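PDB 5EJY: myosin-I heavy chain from Dictyostelium discoideum, which is an actin-based class VII motor with ATPase activity, involved in the early steps of phagocytosis and adhesion, and represented here by a MyTH4-FERM module of its tail. Local coordinates for residues Ala407-Val412 / Val428-Val433. Numbering follows the deposited sequence.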
ATOM      1  N   ALA A 407      -5.177  19.516  17.289  1.00 28.03           N
ATOM      2  CA  ALA A 407      -5.460  18.228  17.923  1.00 29.91           C
ATOM      3  C   ALA A 407      -6.739  17.626  17.386  1.00 28.40           C
ATOM      4  O   ALA A 407      -7.729  18.322  17.205  1.00 28.74           O
ATOM      5  CB  ALA A 407      -5.548  18.377  19.447  1.00 33.84           C
ATOM      6  N   ASN A 408      -6.723  16.320  17.136  1.00 27.06           N
ATOM      7  CA  ASN A 408      -7.934  15.611  16.727  1.00 30.66           C
ATOM      8  C   ASN A 408      -8.462  16.017  15.348  1.00 27.22           C
ATOM      9  O   ASN A 408      -9.656  15.921  15.071  1.00 27.76           O
ATOM     10  CB  ASN A 408      -9.011  15.764  17.795  1.00 34.00           C
ATOM     11  CG  ASN A 408      -8.540  15.271  19.150  1.00 41.85           C
ATOM     12  OD1 ASN A 408      -8.027  14.156  19.269  1.00 42.41           O
ATOM     13  ND2 ASN A 408      -8.676  16.108  20.171  1.00 42.36           N
ATOM     14  N   CYS A 409      -7.552  16.445  14.481  1.00 25.42           N
ATOM     15  CA  CYS A 409      -7.891  16.810  13.108  1.00 22.55           C
ATOM     16  C   CYS A 409      -7.035  16.034  12.115  1.00 23.46           C
ATOM     17  O   CYS A 409      -5.857  15.804  12.368  1.00 22.76           O
ATOM     18  CB  CYS A 409      -7.613  18.300  12.872  1.00 30.27           C
ATOM     19  SG  CYS A 409      -8.673  19.433  13.791  1.00 31.67           S
ATOM     20  N   SER A 410      -7.614  15.691  10.969  1.00 26.33           N
ATOM     21  CA  SER A 410      -6.847  15.143   9.853  1.00 23.28           C
ATOM     22  C   SER A 410      -6.211  16.327   9.125  1.00 24.32           C
ATOM     23  O   SER A 410      -6.916  17.229   8.680  1.00 25.31           O
ATOM     24  CB  SER A 410      -7.769  14.378   8.898  1.00 20.49           C
ATOM     25  OG  SER A 410      -8.625  13.479   9.599  1.00 22.98           O
ATOM     26  N   LEU A 411      -4.891  16.316   8.996  1.00 19.53           N
ATOM     27  CA  LEU A 411      -4.156  17.491   8.545  1.00 22.06           C
ATOM     28  C   LEU A 411      -3.701  17.355   7.100  1.00 28.31           C
ATOM     29  O   LEU A 411      -3.231  16.290   6.684  1.00 23.25           O
ATOM     30  CB  LEU A 411      -2.939  17.722   9.438  1.00 24.67           C
ATOM     31  CG  LEU A 411      -3.225  17.895  10.930  1.00 25.87           C
ATOM     32  CD1 LEU A 411      -1.942  18.195  11.678  1.00 22.88           C
ATOM     33  CD2 LEU A 411      -4.272  18.996  11.144  1.00 25.36           C
ATOM     34  N   VAL A 412      -3.831  18.442   6.343  1.00 22.65           N
ATOM     35  CA  VAL A 412      -3.398  18.477   4.951  1.00 21.95           C
ATOM     36  C   VAL A 412      -2.751  19.831   4.655  1.00 28.35           C
ATOM     37  O   VAL A 412      -3.373  20.877   4.855  1.00 26.23           O
ATOM     38  CB  VAL A 412      -4.584  18.280   3.977  1.00 24.89           C
ATOM     39  CG1 VAL A 412      -4.090  18.263   2.529  1.00 26.24           C
ATOM     40  CG2 VAL A 412      -5.349  16.995   4.301  1.00 27.99           C
ATOM     41  N   VAL A 428      -3.388  25.355   6.048  1.00 24.21           N
ATOM     42  CA  VAL A 428      -3.565  23.948   6.403  1.00 23.03           C
ATOM     43  C   VAL A 428      -5.060  23.698   6.343  1.00 26.24           C
ATOM     44  O   VAL A 428      -5.855  24.541   6.768  1.00 25.09           O
ATOM     45  CB  VAL A 428      -3.039  23.679   7.823  1.00 24.99           C
ATOM     46  CG1 VAL A 428      -3.556  22.338   8.369  1.00 23.00           C
ATOM     47  CG2 VAL A 428      -1.508  23.723   7.847  1.00 30.76           C
ATOM     48  N   LEU A 429      -5.461  22.581   5.757  1.00 21.77           N
ATOM     49  CA  LEU A 429      -6.831  22.125   5.937  1.00 21.46           C
ATOM     50  C   LEU A 429      -6.830  21.145   7.100  1.00 27.27           C
ATOM     51  O   LEU A 429      -6.107  20.143   7.086  1.00 25.70           O
ATOM     52  CB  LEU A 429      -7.384  21.473   4.673  1.00 24.56           C
ATOM     53  CG  LEU A 429      -7.627  22.431   3.505  1.00 26.35           C
ATOM     54  CD1 LEU A 429      -8.287  21.723   2.326  1.00 22.94           C
ATOM     55  CD2 LEU A 429      -8.497  23.607   3.971  1.00 26.50           C
ATOM     56  N   ALA A 430      -7.605  21.459   8.127  1.00 21.78           N
ATOM     57  CA  ALA A 430      -7.734  20.581   9.278  1.00 24.62           C
ATOM     58  C   ALA A 430      -9.150  20.025   9.268  1.00 28.27           C
ATOM     59  O   ALA A 430     -10.108  20.759   9.526  1.00 27.65           O
ATOM     60  CB  ALA A 430      -7.456  21.359  10.562  1.00 24.26           C
ATOM     61  N   LEU A 431      -9.294  18.744   8.928  1.00 26.11           N
ATOM     62  CA  LEU A 431     -10.626  18.153   8.796  1.00 24.06           C
ATOM     63  C   LEU A 431     -11.012  17.311  10.018  1.00 26.83           C
ATOM     64  O   LEU A 431     -10.225  16.500  10.517  1.00 25.86           O
ATOM     65  CB  LEU A 431     -10.756  17.319   7.510  1.00 23.02           C
ATOM     66  CG  LEU A 431     -10.641  18.044   6.161  1.00 28.84           C
ATOM     67  CD1 LEU A 431      -9.188  18.369   5.875  1.00 23.70           C
ATOM     68  CD2 LEU A 431     -11.234  17.211   5.038  1.00 24.97           C
ATOM     69  N   ASN A 432     -12.226  17.531  10.509  1.00 28.30           N
ATOM     70  CA  ASN A 432     -12.759  16.738  11.611  1.00 27.38           C
ATOM     71  C   ASN A 432     -14.263  16.613  11.420  1.00 27.81           C
ATOM     72  O   ASN A 432     -14.785  17.013  10.373  1.00 26.89           O
ATOM     73  CB  ASN A 432     -12.389  17.357  12.965  1.00 28.61           C
ATOM     74  CG  ASN A 432     -12.854  18.799  13.099  1.00 34.51           C
ATOM     75  OD1 ASN A 432     -13.838  19.197  12.490  1.00 32.69           O
ATOM     76  ND2 ASN A 432     -12.143  19.582  13.896  1.00 39.19           N
ATOM     77  N   VAL A 433     -14.970  16.059  12.399  1.00 24.21           N
ATOM     78  CA  VAL A 433     -16.413  15.873  12.240  1.00 29.91           C
ATOM     79  C   VAL A 433     -17.168  17.203  12.163  1.00 27.91           C
ATOM     80  O   VAL A 433     -18.306  17.244  11.709  1.00 33.55           O
ATOM     81  CB  VAL A 433     -17.019  15.005  13.370  1.00 34.50           C
ATOM     82  CG1 VAL A 433     -16.446  13.579  13.314  1.00 29.79           C
ATOM     83  CG2 VAL A 433     -16.776  15.662  14.734  1.00 35.51           C
TER
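The first beta hairpin of the C-terminal lobe of the FERM domain brings 407-412 and 428-433 together, with S410 facing L431 and V412 facing L429 as antiparallel hydrogen-bonded pairs. The short strand axes run at 160° to each other, and four backbone bonds fix the register. S410 N meets L431 O at 2.8 Å, while L431 N returns a nearly straight bond to S410 O. V412 and L429 exchange a second pair, of which V412 N to L429 O is the more bent. L411 and A430 form the non-hydrogen-bonded pair between them.

On the face carrying L411 and A430, the small A430 CB is met from two directions: C409 CB comes to 3.8 Å and L411 CD2 to 4.0 Å. With L411 CG opposite the carbonyl carbon about the first torsion (chi1 -57°), the second torsion (chi2 -177°) extends CD1 and turns CD2 toward the other strand, where it also grazes V428 CG1. Beyond the paired residues, C409 SG lies 3.5 Å from N432 ND2, a close approach rather than a bond; the other amide atom, N432 OD1, accepts from N434 N within its own turn. N432 CB also rests on N408 O at 3.7 Å.

The opposite face carries S410, V412, L429 and L431. V412 CG2 reaches L431 CD1 diagonally at 4.4 Å, and L490 and I491 of helix 484-499 cover this apolar patch. The buried S410 hydroxyl is satisfied away from the opposing strand, by K292 O and Y494 OH. On its far edge 426-432 pairs with 435-440, continuing the antiparallel sheet. An up-and-down four-stranded antiparallel sheet starting with this hairpin, followed by a three-stranded one and closed by a C-terminal helix, is the PH/PTB-like fold of the F3 lobe of FERM domains.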